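Side-chain contacts in 47 KDA membrane antigen (Treponema pallidum, PDB 1O75), which binds penicillin and has zinc-dependent carboxypeptidase activity, possibly serving as a D,D-carboxypeptidase that lowers the cross-linking of peptidoglycan in this spirochaete: residues H60-Q65 and V71-E76; Q65-A70 and G118-E123; W93-D98 and S142-I147; H153-V158 and F255-Y260. The protein carries 2 engineered substitutions. All blocks are in the same frame, centred on the assembly; numbering follows the deposited sequence. Where two conformers were deposited one is given.

Contact 1: H60-Q65 and V71-E76; sequences HGAFRQ and VEVLGE. With XE (xenon), chain G.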
loop_
_atom_site.group_PDB
_atom_site.type_symbol
_atom_site.label_atom_id
_atom_site.label_comp_id
_atom_site.label_asym_id
_atom_site.label_seq_id
_atom_site.Cartn_x
_atom_site.Cartn_y
_atom_site.Cartn_z
ATOM N N HIS B 60 8.550 12.285 8.023
ATOM C CA HIS B 60 8.398 10.836 8.097
ATOM C C HIS B 60 9.654 10.144 7.599
ATOM O O HIS B 60 10.048 9.112 8.121
ATOM C CB HIS B 60 7.184 10.371 7.300
ATOM C CG HIS B 60 5.881 10.805 7.893
ATOM N ND1 HIS B 60 4.662 10.362 7.423
ATOM C CD2 HIS B 60 5.606 11.666 8.904
ATOM C CE1 HIS B 60 3.692 10.932 8.118
ATOM N NE2 HIS B 60 4.238 11.727 9.023
ATOM N N GLY B 61 10.282 10.723 6.585
ATOM C CA GLY B 61 11.502 10.137 6.066
ATOM C C GLY B 61 12.614 10.317 7.089
ATOM O O GLY B 61 13.526 9.484 7.195
ATOM N N ALA B 62 12.537 11.405 7.854
ATOM C CA ALA B 62 13.552 11.676 8.854
ATOM C C ALA B 62 13.605 10.548 9.883
ATOM O O ALA B 62 14.679 10.120 10.263
ATOM C CB ALA B 62 13.293 13.025 9.536
ATOM N N PHE B 63 12.452 10.064 10.332
ATOM C CA PHE B 63 12.436 8.975 11.305
ATOM C C PHE B 63 13.138 7.740 10.749
ATOM O O PHE B 63 13.949 7.106 11.419
ATOM C CB PHE B 63 10.994 8.576 11.663
ATOM C CG PHE B 63 10.908 7.269 12.405
ATOM C CD1 PHE B 63 11.227 7.200 13.764
ATOM C CD2 PHE B 63 10.534 6.094 11.745
ATOM C CE1 PHE B 63 11.175 5.974 14.462
ATOM C CE2 PHE B 63 10.476 4.865 12.428
ATOM C CZ PHE B 63 10.795 4.801 13.790
ATOM N N ARG B 64 12.792 7.381 9.521
ATOM C CA ARG B 64 13.406 6.206 8.874
ATOM C C ARG B 64 14.911 6.330 8.702
ATOM O O ARG B 64 15.637 5.357 8.899
ATOM C CB ARG B 64 12.790 5.982 7.498
ATOM C CG ARG B 64 11.318 5.628 7.534
ATOM C CD ARG B 64 10.748 5.557 6.118
ATOM N NE ARG B 64 9.313 5.696 6.200
ATOM C CZ ARG B 64 8.619 6.654 5.607
ATOM N NH1 ARG B 64 9.228 7.566 4.869
ATOM N NH2 ARG B 64 7.308 6.703 5.778
ATOM N N GLN B 65 15.395 7.515 8.348
ATOM C CA GLN B 65 16.837 7.677 8.131
ATOM C C GLN B 65 17.714 7.880 9.358
ATOM O O GLN B 65 18.924 7.699 9.285
ATOM C CB GLN B 65 17.080 8.826 7.158
ATOM C CG GLN B 65 16.487 8.582 5.775
ATOM C CD GLN B 65 16.739 9.747 4.859
ATOM O OE1 GLN B 65 17.777 9.809 4.186
ATOM N NE2 GLN B 65 15.817 10.706 4.854
ATOM N N VAL B 71 21.717 12.447 10.128
ATOM C CA VAL B 71 20.621 13.339 9.763
ATOM C C VAL B 71 20.445 14.562 10.646
ATOM O O VAL B 71 20.644 14.484 11.861
ATOM C CB VAL B 71 19.282 12.564 9.840
ATOM C CG1 VAL B 71 18.088 13.500 9.507
ATOM C CG2 VAL B 71 19.336 11.349 8.925
ATOM N N GLU B 72 20.056 15.679 10.038
ATOM C CA GLU B 72 19.737 16.886 10.800
ATOM C C GLU B 72 18.354 17.305 10.342
ATOM O O GLU B 72 18.014 17.175 9.156
ATOM C CB GLU B 72 20.705 18.047 10.516
ATOM C CG GLU B 72 22.104 17.860 11.062
ATOM C CD GLU B 72 22.997 19.038 10.715
ATOM O OE1 GLU B 72 23.174 19.330 9.516
ATOM O OE2 GLU B 72 23.510 19.682 11.643
ATOM N N VAL B 73 17.546 17.800 11.271
ATOM C CA VAL B 73 16.227 18.270 10.922
ATOM C C VAL B 73 16.073 19.697 11.425
ATOM O O VAL B 73 16.674 20.085 12.429
ATOM C CB VAL B 73 15.104 17.379 11.527
ATOM C CG1 VAL B 73 15.130 16.005 10.874
ATOM C CG2 VAL B 73 15.299 17.228 13.017
ATOM N N LEU B 74 15.300 20.472 10.684
ATOM C CA LEU B 74 15.005 21.857 11.010
ATOM C C LEU B 74 13.503 21.920 11.254
ATOM O O LEU B 74 12.727 21.336 10.491
ATOM C CB LEU B 74 15.337 22.760 9.824
ATOM C CG LEU B 74 15.017 24.245 10.011
ATOM C CD1 LEU B 74 16.070 24.848 10.937
ATOM C CD2 LEU B 74 15.028 24.969 8.657
ATOM N N GLY B 75 13.096 22.632 12.301
ATOM C CA GLY B 75 11.677 22.756 12.594
ATOM C C GLY B 75 11.264 24.152 13.028
ATOM O O GLY B 75 12.115 24.956 13.435
ATOM N N GLU B 76 9.966 24.442 12.934
ATOM C CA GLU B 76 9.432 25.745 13.326
ATOM C C GLU B 76 8.674 25.609 14.637
ATOM O O GLU B 76 7.954 24.623 14.857
ATOM C CB GLU B 76 8.476 26.290 12.273
ATOM C CG GLU B 76 9.051 26.348 10.895
ATOM C CD GLU B 76 8.074 26.889 9.882
ATOM O OE1 GLU B 76 6.852 26.682 10.045
ATOM O OE2 GLU B 76 8.530 27.507 8.905
HETATM XE XE XE G . 18.122 20.707 8.090
#
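Ala-62 and Val-73 make the apolar half of this contact: the methyl CB of Ala-62 sits 3.7 Å from CG1 of Val-73, the branch that lies anti to its own carbonyl carbon (chi1 -67°). The other apolar touch is one turn further along helix 60-65, where CB of Gln-65 meets CG2 of Val-71 at 3.8 Å. That same methyl of Val-71 also rests against a polar atom, the backbone O of Gln-65, at 3.7 Å. Four buried residues thus carry the whole interface of 146 Å², each with its CB directed at the other segment. The geometry is that of a short helix packed on one face of a beta-sheet, here strand 69-85 of the large mixed sheet in the Tp47 domain a region, and only five residues link the two segments. Val-71 and Val-73 face the helix, whereas on the reverse face Glu-72 and Leu-74 belong to a xenon pocket completed by Met-104 and Lys-151; within the two segments the closest atom to xenon is Glu-72 O at 3.7 Å. Polar groups bond within the helix, to neighbouring strands and, at Glu-76, to Ser-387 of the second subunit. Gln-65 NE2 reaches back to Gly-61 O in a weak bond of 3.5 Å, while the backbone of Val-73 pairs with Val-105 and that of Glu-72 with Lys-151.

Contact 2: Q65-A70 and G118-E123; sequences QQFQYA and GEIKFE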
loop_
_atom_site.group_PDB
_atom_site.type_symbol
_atom_site.label_atom_id
_atom_site.label_comp_id
_atom_site.label_asym_id
_atom_site.label_seq_id
_atom_site.Cartn_x
_atom_site.Cartn_y
_atom_site.Cartn_z
ATOM N N GLN B 65 15.395 7.515 8.348
ATOM C CA GLN B 65 16.837 7.677 8.131
ATOM C C GLN B 65 17.714 7.880 9.358
ATOM O O GLN B 65 18.924 7.699 9.285
ATOM C CB GLN B 65 17.080 8.826 7.158
ATOM C CG GLN B 65 16.487 8.582 5.775
ATOM C CD GLN B 65 16.739 9.747 4.859
ATOM O OE1 GLN B 65 17.777 9.809 4.186
ATOM N NE2 GLN B 65 15.817 10.706 4.854
ATOM N N GLN B 66 17.109 8.237 10.491
ATOM C CA GLN B 66 17.892 8.502 11.705
ATOM C C GLN B 66 18.645 7.292 12.200
ATOM O O GLN B 66 19.589 7.412 12.981
ATOM C CB GLN B 66 16.979 9.023 12.844
ATOM C CG GLN B 66 16.213 7.918 13.576
ATOM C CD GLN B 66 15.302 8.496 14.664
ATOM O OE1 GLN B 66 15.573 9.559 15.191
ATOM N NE2 GLN B 66 14.232 7.783 14.995
ATOM N N PHE B 67 18.229 6.111 11.770
ATOM C CA PHE B 67 18.902 4.915 12.225
ATOM C C PHE B 67 20.262 4.638 11.577
ATOM O O PHE B 67 21.251 4.403 12.277
ATOM C CB PHE B 67 17.968 3.724 12.041
ATOM C CG PHE B 67 16.717 3.825 12.861
ATOM C CD1 PHE B 67 16.741 3.519 14.224
ATOM C CD2 PHE B 67 15.528 4.277 12.290
ATOM C CE1 PHE B 67 15.589 3.662 15.013
ATOM C CE2 PHE B 67 14.363 4.429 13.071
ATOM C CZ PHE B 67 14.402 4.119 14.433
ATOM N N GLN B 68 20.312 4.667 10.247
ATOM C CA GLN B 68 21.550 4.373 9.523
ATOM C C GLN B 68 22.286 5.585 8.971
ATOM O O GLN B 68 23.457 5.473 8.587
ATOM C CB GLN B 68 21.247 3.423 8.348
ATOM C CG GLN B 68 21.047 1.976 8.748
ATOM C CD GLN B 68 22.355 1.256 8.890
ATOM O OE1 GLN B 68 22.807 1.102 10.111
ATOM N NE2 GLN B 68 22.976 0.858 7.894
ATOM N N TYR B 69 21.618 6.731 8.920
ATOM C CA TYR B 69 22.211 7.935 8.340
ATOM C C TYR B 69 22.465 9.083 9.320
ATOM O O TYR B 69 21.826 9.155 10.376
ATOM C CB TYR B 69 21.305 8.435 7.207
ATOM C CG TYR B 69 21.021 7.357 6.166
ATOM C CD1 TYR B 69 21.903 7.132 5.096
ATOM C CD2 TYR B 69 19.902 6.527 6.280
ATOM C CE1 TYR B 69 21.671 6.084 4.156
ATOM C CE2 TYR B 69 19.660 5.493 5.348
ATOM C CZ TYR B 69 20.555 5.280 4.300
ATOM O OH TYR B 69 20.347 4.244 3.426
ATOM N N ALA B 70 23.383 9.975 8.941
ATOM C CA ALA B 70 23.730 11.166 9.731
ATOM C C ALA B 70 22.702 12.189 9.279
ATOM O O ALA B 70 22.794 12.742 8.179
ATOM C CB ALA B 70 25.162 11.642 9.398
ATOM N N GLY B 118 4.895 -4.985 16.639
ATOM C CA GLY B 118 5.169 -4.305 15.389
ATOM C C GLY B 118 5.768 -2.923 15.521
ATOM O O GLY B 118 5.880 -2.212 14.530
ATOM N N GLU B 119 6.143 -2.518 16.730
ATOM C CA GLU B 119 6.731 -1.197 16.891
ATOM C C GLU B 119 8.262 -1.272 16.929
ATOM O O GLU B 119 8.857 -2.220 17.460
ATOM C CB GLU B 119 6.196 -0.517 18.157
ATOM C CG GLU B 119 4.679 -0.243 18.119
ATOM C CD GLU B 119 4.279 0.780 17.048
ATOM O OE1 GLU B 119 4.812 1.912 17.057
ATOM O OE2 GLU B 119 3.422 0.460 16.198
ATOM N N ILE B 120 8.900 -0.267 16.355
ATOM C CA ILE B 120 10.342 -0.240 16.315
ATOM C C ILE B 120 10.896 0.213 17.657
ATOM O O ILE B 120 10.539 1.267 18.155
ATOM C CB ILE B 120 10.807 0.677 15.164
ATOM C CG1 ILE B 120 10.391 0.026 13.831
ATOM C CG2 ILE B 120 12.326 0.842 15.197
ATOM C CD1 ILE B 120 10.244 0.997 12.690
ATOM N N LYS B 121 11.760 -0.606 18.246
ATOM C CA LYS B 121 12.356 -0.281 19.533
ATOM C C LYS B 121 13.764 0.217 19.267
ATOM O O LYS B 121 14.495 -0.354 18.442
ATOM C CB LYS B 121 12.378 -1.528 20.421
ATOM C CG LYS B 121 10.988 -2.175 20.520
ATOM C CD LYS B 121 9.971 -1.119 20.972
ATOM C CE LYS B 121 8.512 -1.485 20.670
ATOM N NZ LYS B 121 8.102 -2.808 21.217
ATOM N N PHE B 122 14.155 1.272 19.964
ATOM C CA PHE B 122 15.476 1.829 19.736
ATOM C C PHE B 122 15.859 2.661 20.934
ATOM O O PHE B 122 15.032 2.898 21.815
ATOM C CB PHE B 122 15.423 2.728 18.493
ATOM C CG PHE B 122 14.370 3.806 18.576
ATOM C CD1 PHE B 122 14.609 4.987 19.274
ATOM C CD2 PHE B 122 13.122 3.625 17.997
ATOM C CE1 PHE B 122 13.614 5.972 19.395
ATOM C CE2 PHE B 122 12.126 4.602 18.114
ATOM C CZ PHE B 122 12.374 5.775 18.815
ATOM N N GLU B 123 17.111 3.093 20.985
ATOM C CA GLU B 123 17.506 3.966 22.069
ATOM C C GLU B 123 18.119 5.222 21.514
ATOM O O GLU B 123 18.577 5.256 20.365
ATOM C CB GLU B 123 18.447 3.277 23.057
ATOM C CG GLU B 123 19.577 2.482 22.501
ATOM C CD GLU B 123 20.285 1.718 23.615
ATOM O OE1 GLU B 123 20.768 2.379 24.560
ATOM O OE2 GLU B 123 20.347 0.467 23.560
#
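The backbones of Phe-67 and Phe-122 come no closer than 8.8 Å between CA atoms, too far for main-chain pairing, which leaves segment 65-70, leading from helix 60-65 into strand 69-85, to meet strand 120-123 through side chains. The ring of Phe-67 bridges the gap. Its CE1 lies 3.6 Å from CB of Phe-122, which stands at the ring edge close to its plane, and its CZ approaches CD2 of Phe-122 at 3.8 Å. The two rings form an offset edge-to-face pair, the edge of Phe-67 directed at the face of Phe-122, with centroids 5.6 Å apart and planes at 71°. In Phe-122, chi1 of 55° brings the ring toward Phe-67 and chi2 of 81° turns its face. A second, lighter touch comes from Ile-120, whose CG2 branch meets CZ of Phe-67 at 4.0 Å. CG of Gln-66 lies over one face of the Phe-67 ring, offset toward its rim, and Phe-63 of the preceding helix adds another edge-to-face partner. Phe-63, Phe-67 and Phe-122, with Ile-120 beside them, form an aromatic cluster at the margin of the hydrophobic packing between the helix-to-strand connection and strand 120-124 of the mixed sheet.

Contact 3: W93-D98 and S142-I147; sequences WEYETD and SEEYKI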
loop_
_atom_site.group_PDB
_atom_site.type_symbol
_atom_site.label_atom_id
_atom_site.label_comp_id
_atom_site.label_asym_id
_atom_site.label_seq_id
_atom_site.Cartn_x
_atom_site.Cartn_y
_atom_site.Cartn_z
ATOM N N TRP B 93 -1.104 14.783 13.966
ATOM C CA TRP B 93 -1.316 16.150 14.452
ATOM C C TRP B 93 -1.295 17.219 13.380
ATOM O O TRP B 93 -0.529 17.129 12.428
ATOM C CB TRP B 93 -0.261 16.469 15.514
ATOM C CG TRP B 93 -0.473 15.662 16.744
ATOM C CD1 TRP B 93 -1.222 16.017 17.831
ATOM C CD2 TRP B 93 -0.103 14.284 16.939
ATOM N NE1 TRP B 93 -1.357 14.939 18.683
ATOM C CE2 TRP B 93 -0.682 13.864 18.159
ATOM C CE3 TRP B 93 0.656 13.362 16.196
ATOM C CZ2 TRP B 93 -0.530 12.553 18.658
ATOM C CZ3 TRP B 93 0.811 12.052 16.695
ATOM C CH2 TRP B 93 0.216 11.667 17.914
ATOM N N GLU B 94 -2.144 18.234 13.551
ATOM C CA GLU B 94 -2.237 19.352 12.624
ATOM C C GLU B 94 -1.726 20.521 13.476
ATOM O O GLU B 94 -2.091 20.652 14.641
ATOM C CB GLU B 94 -3.665 19.521 12.150
ATOM C CG GLU B 94 -3.923 18.540 11.004
ATOM C CD GLU B 94 -5.365 18.218 10.817
ATOM O OE1 GLU B 94 -5.678 17.478 9.854
ATOM O OE2 GLU B 94 -6.178 18.703 11.634
ATOM N N TYR B 95 -0.881 21.351 12.881
ATOM C CA TYR B 95 -0.201 22.411 13.602
ATOM C C TYR B 95 -0.342 23.834 13.120
ATOM O O TYR B 95 -0.752 24.109 11.995
ATOM C CB TYR B 95 1.305 22.152 13.570
ATOM C CG TYR B 95 1.797 20.820 14.058
ATOM C CD1 TYR B 95 2.270 20.681 15.352
ATOM C CD2 TYR B 95 1.881 19.711 13.200
ATOM C CE1 TYR B 95 2.825 19.490 15.797
ATOM C CE2 TYR B 95 2.437 18.497 13.644
ATOM C CZ TYR B 95 2.906 18.401 14.942
ATOM O OH TYR B 95 3.451 17.235 15.437
ATOM N N GLU B 96 0.083 24.728 14.014
ATOM C CA GLU B 96 0.166 26.158 13.758
ATOM C C GLU B 96 1.579 26.438 14.265
ATOM O O GLU B 96 1.968 25.974 15.353
ATOM C CB GLU B 96 -0.874 26.926 14.566
ATOM C CG GLU B 96 -1.052 28.352 14.096
ATOM C CD GLU B 96 -2.092 29.110 14.907
ATOM O OE1 GLU B 96 -3.199 28.557 15.116
ATOM O OE2 GLU B 96 -1.799 30.258 15.325
ATOM N N THR B 97 2.383 27.143 13.477
ATOM C CA THR B 97 3.752 27.400 13.907
ATOM C C THR B 97 4.149 28.854 13.728
ATOM O O THR B 97 3.452 29.618 13.105
ATOM C CB THR B 97 4.755 26.588 13.083
ATOM O OG1 THR B 97 4.824 27.152 11.763
ATOM C CG2 THR B 97 4.314 25.125 12.987
ATOM N N ASP B 98 5.305 29.198 14.270
ATOM C CA ASP B 98 5.843 30.551 14.136
ATOM C C ASP B 98 7.077 30.355 13.256
ATOM O O ASP B 98 8.099 29.860 13.724
ATOM C CB ASP B 98 6.263 31.079 15.511
ATOM C CG ASP B 98 6.807 32.506 15.456
ATOM O OD1 ASP B 98 7.109 32.991 14.338
ATOM O OD2 ASP B 98 6.937 33.128 16.539
ATOM N N SER B 142 12.175 21.133 26.164
ATOM C CA SER B 142 10.761 21.143 26.505
ATOM C C SER B 142 9.868 21.946 25.553
ATOM O O SER B 142 8.681 22.140 25.829
ATOM C CB SER B 142 10.595 21.668 27.935
ATOM O OG SER B 142 11.630 21.164 28.770
ATOM N N GLU B 143 10.427 22.445 24.457
ATOM C CA GLU B 143 9.615 23.161 23.473
ATOM C C GLU B 143 9.541 22.284 22.218
ATOM O O GLU B 143 10.491 21.573 21.897
ATOM C CB GLU B 143 10.221 24.509 23.114
ATOM C CG GLU B 143 9.940 25.609 24.113
ATOM C CD GLU B 143 10.056 26.984 23.475
ATOM O OE1 GLU B 143 9.116 27.380 22.741
ATOM O OE2 GLU B 143 11.092 27.657 23.698
ATOM N N GLU B 144 8.421 22.353 21.512
ATOM C CA GLU B 144 8.197 21.532 20.326
ATOM C C GLU B 144 8.309 22.321 19.026
ATOM O O GLU B 144 7.882 23.475 18.934
ATOM C CB GLU B 144 6.816 20.863 20.426
ATOM C CG GLU B 144 6.500 19.842 19.332
ATOM C CD GLU B 144 5.093 19.276 19.453
ATOM O OE1 GLU B 144 4.316 19.796 20.277
ATOM O OE2 GLU B 144 4.760 18.321 18.721
ATOM N N TYR B 145 8.882 21.676 18.013
ATOM C CA TYR B 145 9.066 22.295 16.705
ATOM C C TYR B 145 8.574 21.348 15.624
ATOM O O TYR B 145 8.875 20.173 15.675
ATOM C CB TYR B 145 10.551 22.585 16.481
ATOM C CG TYR B 145 11.118 23.621 17.423
ATOM C CD1 TYR B 145 11.077 24.977 17.101
ATOM C CD2 TYR B 145 11.671 23.247 18.648
ATOM C CE1 TYR B 145 11.571 25.935 17.972
ATOM C CE2 TYR B 145 12.168 24.202 19.529
ATOM C CZ TYR B 145 12.111 25.542 19.179
ATOM O OH TYR B 145 12.598 26.486 20.052
ATOM N N LYS B 146 7.821 21.871 14.667
ATOM C CA LYS B 146 7.305 21.078 13.558
ATOM C C LYS B 146 8.397 20.963 12.482
ATOM O O LYS B 146 8.872 21.974 11.956
ATOM C CB LYS B 146 6.085 21.760 12.953
ATOM C CG LYS B 146 5.513 21.085 11.698
ATOM C CD LYS B 146 4.312 21.862 11.198
ATOM C CE LYS B 146 4.166 21.849 9.682
ATOM N NZ LYS B 146 3.151 20.866 9.204
ATOM N N ILE B 147 8.785 19.731 12.166
ATOM C CA ILE B 147 9.817 19.481 11.156
ATOM C C ILE B 147 9.473 20.119 9.817
ATOM O O ILE B 147 8.355 19.978 9.321
ATOM C CB ILE B 147 10.024 17.961 10.973
ATOM C CG1 ILE B 147 10.632 17.392 12.254
ATOM C CG2 ILE B 147 10.930 17.681 9.729
ATOM C CD1 ILE B 147 10.672 15.869 12.331
#
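Tyr-95 and Thr-97 press on the side chain of Lys-146, joining two strands of the same mixed sheet, 91-98 and 143-163. The segments are not paired neighbours: their axes pass 7.9 Å apart with N-to-C directions at 103°, consistent with a strongly curled or branched sheet whose strands here meet face to face through side chains. Packing is tightest round the aliphatic part of Lys-146. Its CD lies 3.8 Å from Tyr-95 CD2 and 3.7 Å from Thr-97 CG2, with CG above one face of the tyrosine ring near the rim. The lysine chain leaves with CG anti to the backbone N (chi1 175°), then bends in its outer half to carry NZ away to the backbone O of Ser-375 of the second subunit, where it is hydrogen-bonded. Glu-94 of the same strand as Tyr-95 forms a salt bridge with Arg-401 of that subunit, and this edge of the contact therefore adjoins the crystal dimer.

The Glu-144 side is looser and polar. Its carboxylate has stronger partners outside the two segments, since OE2 takes a salt bridge from Lys-81 and a hydrogen bond with Ser-137, while Tyr-95 OH bonds to Ser-136 OG. What crosses here is mere proximity: carboxylate and ring stand nearly perpendicular, at 83°, and Glu-144 OE2 lies in the ring plane at the edge, 3.7 Å from Tyr-95 CE1.

Contact 4: H153-V158 and F255-Y260; sequences HGMKFV and FNTVRY. With XE (xenon), chain F.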
loop_
_atom_site.group_PDB
_atom_site.type_symbol
_atom_site.label_atom_id
_atom_site.label_comp_id
_atom_site.label_asym_id
_atom_site.label_seq_id
_atom_site.Cartn_x
_atom_site.Cartn_y
_atom_site.Cartn_z
ATOM N N HIS B 153 23.695 13.700 5.537
ATOM C CA HIS B 153 25.100 13.833 5.136
ATOM C C HIS B 153 25.798 12.582 4.641
ATOM O O HIS B 153 26.786 12.671 3.900
ATOM C CB HIS B 153 25.943 14.349 6.301
ATOM C CG HIS B 153 25.538 15.698 6.796
ATOM N ND1 HIS B 153 26.017 16.932 6.513
ATOM C CD2 HIS B 153 24.525 15.880 7.714
ATOM C CE1 HIS B 153 25.292 17.829 7.262
ATOM N NE2 HIS B 153 24.399 17.169 7.979
ATOM N N GLY B 154 25.310 11.434 5.097
ATOM C CA GLY B 154 25.926 10.177 4.749
ATOM C C GLY B 154 25.495 9.045 5.660
ATOM O O GLY B 154 24.431 9.090 6.284
ATOM N N MET B 155 26.345 8.039 5.752
ATOM C CA MET B 155 26.048 6.840 6.509
ATOM C C MET B 155 26.824 6.735 7.812
ATOM O O MET B 155 28.036 6.946 7.851
ATOM C CB MET B 155 26.307 5.622 5.608
ATOM C CG MET B 155 25.380 5.589 4.374
ATOM S SD MET B 155 26.155 4.732 2.997
ATOM C CE MET B 155 27.062 6.128 2.285
ATOM N N LYS B 156 26.111 6.414 8.887
ATOM C CA LYS B 156 26.752 6.317 10.199
ATOM C C LYS B 156 27.606 5.079 10.367
ATOM O O LYS B 156 28.643 5.139 11.029
ATOM C CB LYS B 156 25.700 6.360 11.330
ATOM C CG LYS B 156 25.010 7.702 11.494
ATOM C CD LYS B 156 24.168 7.752 12.787
ATOM C CE LYS B 156 23.056 6.734 12.770
ATOM N NZ LYS B 156 22.276 6.669 14.064
ATOM N N PHE B 157 27.187 3.966 9.767
ATOM C CA PHE B 157 27.891 2.697 9.897
ATOM C C PHE B 157 28.450 2.055 8.609
ATOM O O PHE B 157 27.803 1.231 7.962
ATOM C CB PHE B 157 26.986 1.679 10.618
ATOM C CG PHE B 157 26.335 2.222 11.865
ATOM C CD1 PHE B 157 27.100 2.534 12.987
ATOM C CD2 PHE B 157 24.965 2.473 11.897
ATOM C CE1 PHE B 157 26.502 3.100 14.139
ATOM C CE2 PHE B 157 24.354 3.035 13.039
ATOM C CZ PHE B 157 25.125 3.347 14.157
ATOM N N VAL B 158 29.672 2.431 8.266
ATOM C CA VAL B 158 30.354 1.875 7.110
ATOM C C VAL B 158 31.449 0.943 7.649
ATOM O O VAL B 158 32.296 1.380 8.424
ATOM C CB VAL B 158 31.031 2.991 6.273
ATOM C CG1 VAL B 158 31.821 2.360 5.117
ATOM C CG2 VAL B 158 29.975 3.979 5.749
ATOM N N PHE B 255 20.513 -1.312 5.935
ATOM C CA PHE B 255 20.693 -0.838 4.562
ATOM C C PHE B 255 21.508 0.440 4.485
ATOM O O PHE B 255 21.265 1.406 5.216
ATOM C CB PHE B 255 19.338 -0.571 3.908
ATOM C CG PHE B 255 19.439 0.022 2.527
ATOM C CD1 PHE B 255 19.641 -0.800 1.413
ATOM C CD2 PHE B 255 19.295 1.397 2.339
ATOM C CE1 PHE B 255 19.687 -0.256 0.126
ATOM C CE2 PHE B 255 19.341 1.959 1.052
ATOM C CZ PHE B 255 19.535 1.119 -0.060
ATOM N N ASN B 256 22.450 0.470 3.548
ATOM C CA ASN B 256 23.258 1.660 3.376
ATOM C C ASN B 256 23.005 2.407 2.061
ATOM O O ASN B 256 22.603 3.574 2.061
ATOM C CB ASN B 256 24.743 1.300 3.430
ATOM C CG ASN B 256 25.307 1.334 4.834
ATOM O OD1 ASN B 256 24.869 2.124 5.647
ATOM N ND2 ASN B 256 26.311 0.497 5.110
ATOM N N THR B 257 23.229 1.730 0.934
ATOM C CA THR B 257 23.114 2.431 -0.338
ATOM C C THR B 257 22.941 1.510 -1.545
ATOM O O THR B 257 22.802 0.280 -1.395
ATOM C CB THR B 257 24.370 3.345 -0.471
ATOM O OG1 THR B 257 24.214 4.259 -1.562
ATOM C CG2 THR B 257 25.660 2.487 -0.653
ATOM N N VAL B 258 22.919 2.109 -2.742
ATOM C CA VAL B 258 22.755 1.347 -3.976
ATOM C C VAL B 258 23.703 1.858 -5.051
ATOM O O VAL B 258 23.858 3.073 -5.237
ATOM C CB VAL B 258 21.330 1.495 -4.591
ATOM C CG1 VAL B 258 21.109 0.410 -5.676
ATOM C CG2 VAL B 258 20.287 1.400 -3.530
ATOM N N ARG B 259 24.318 0.930 -5.771
ATOM C CA ARG B 259 25.193 1.297 -6.873
ATOM C C ARG B 259 24.412 1.063 -8.158
ATOM O O ARG B 259 23.717 0.053 -8.295
ATOM C CB ARG B 259 26.435 0.413 -6.892
ATOM C CG ARG B 259 27.412 0.774 -8.034
ATOM C CD ARG B 259 28.473 -0.336 -8.193
ATOM N NE ARG B 259 29.430 -0.026 -9.248
ATOM C CZ ARG B 259 30.626 0.508 -9.027
ATOM N NH1 ARG B 259 31.003 0.786 -7.789
ATOM N NH2 ARG B 259 31.448 0.760 -10.042
ATOM N N TYR B 260 24.490 1.994 -9.097
ATOM C CA TYR B 260 23.826 1.788 -10.388
ATOM C C TYR B 260 24.941 1.511 -11.432
ATOM O O TYR B 260 25.861 2.322 -11.557
ATOM C CB TYR B 260 23.081 3.054 -10.866
ATOM C CG TYR B 260 21.861 3.471 -10.041
ATOM C CD1 TYR B 260 21.316 2.616 -9.074
ATOM C CD2 TYR B 260 21.247 4.715 -10.252
ATOM C CE1 TYR B 260 20.178 2.988 -8.328
ATOM C CE2 TYR B 260 20.104 5.104 -9.514
ATOM C CZ TYR B 260 19.580 4.231 -8.557
ATOM O OH TYR B 260 18.459 4.600 -7.841
HETATM XE XE XE F . 17.123 3.109 -10.850
HETATM O O HOH W 1 25.110 3.327 8.093
#
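Met-155 and Asn-256 open the contact, their CA atoms 6.7 Å apart. The methionine thioether crosses the asparagine obliquely: SD lies 3.7 Å from Asn-256 CB, and CG is equally distant from Asn-256 OD1. SD also comes within 4.1 Å of Thr-257 CB, and the tyrosines Tyr-17 and Tyr-20 of helix 17-25 pack on the same side chain. At Lys-156 the chain turns a corner, which places Phe-157 differently: it takes part mainly through its backbone. Two polar links join its main chain to the amide of Asn-256. ND2 gives a weak hydrogen bond to Phe-157 O, 3.3 Å long with an N-H...O angle of 162°, and a water that accepts from Phe-157 N donates to Asn-256 OD1, each leg 2.7 Å. One side-chain amide thereby serves the C=O of a residue directly and its N-H through a water. Phe-157 O has a further partner in Asn-320 ND2. On the other strand, Asn-256 and Thr-257 form a classic beta bulge opposite Ile-318, and further on Tyr-260 lays a ring face on a xenon, with CZ at 3.5 Å. The chemistry implies a mixed junction between the domain a and domain C regions, with van der Waals packing at the thioether and polar links at the corner, where both ends of the buried Asn-256 amide are engaged, which would help fix its rotation.

In the fold
Contacts 1, 2 and 3 lie within the domain a region and all reach the large mixed sheet; contact 4 joins that sheet to strand 255-262 of the domain C region. Contacts 1 and 2 share Gln-65, have centres about 12 Å apart and interleave along the chain. Contact 3 alternates with contact 2 but follows contact 1, tied to it by Glu-76 OE1 and Thr-97 OG1. Contact 4 comes last; it adjoins contact 2 through Tyr-69 OH and Asn-256 O, and contact 1 through Glu-72 OE1 and His-153 NE2. Contacts 3 and 4, centres about 30 Å apart, both draw on strand 143-163, a broken strand linking the region next to the dimer partner with the corner at the interdomain junction.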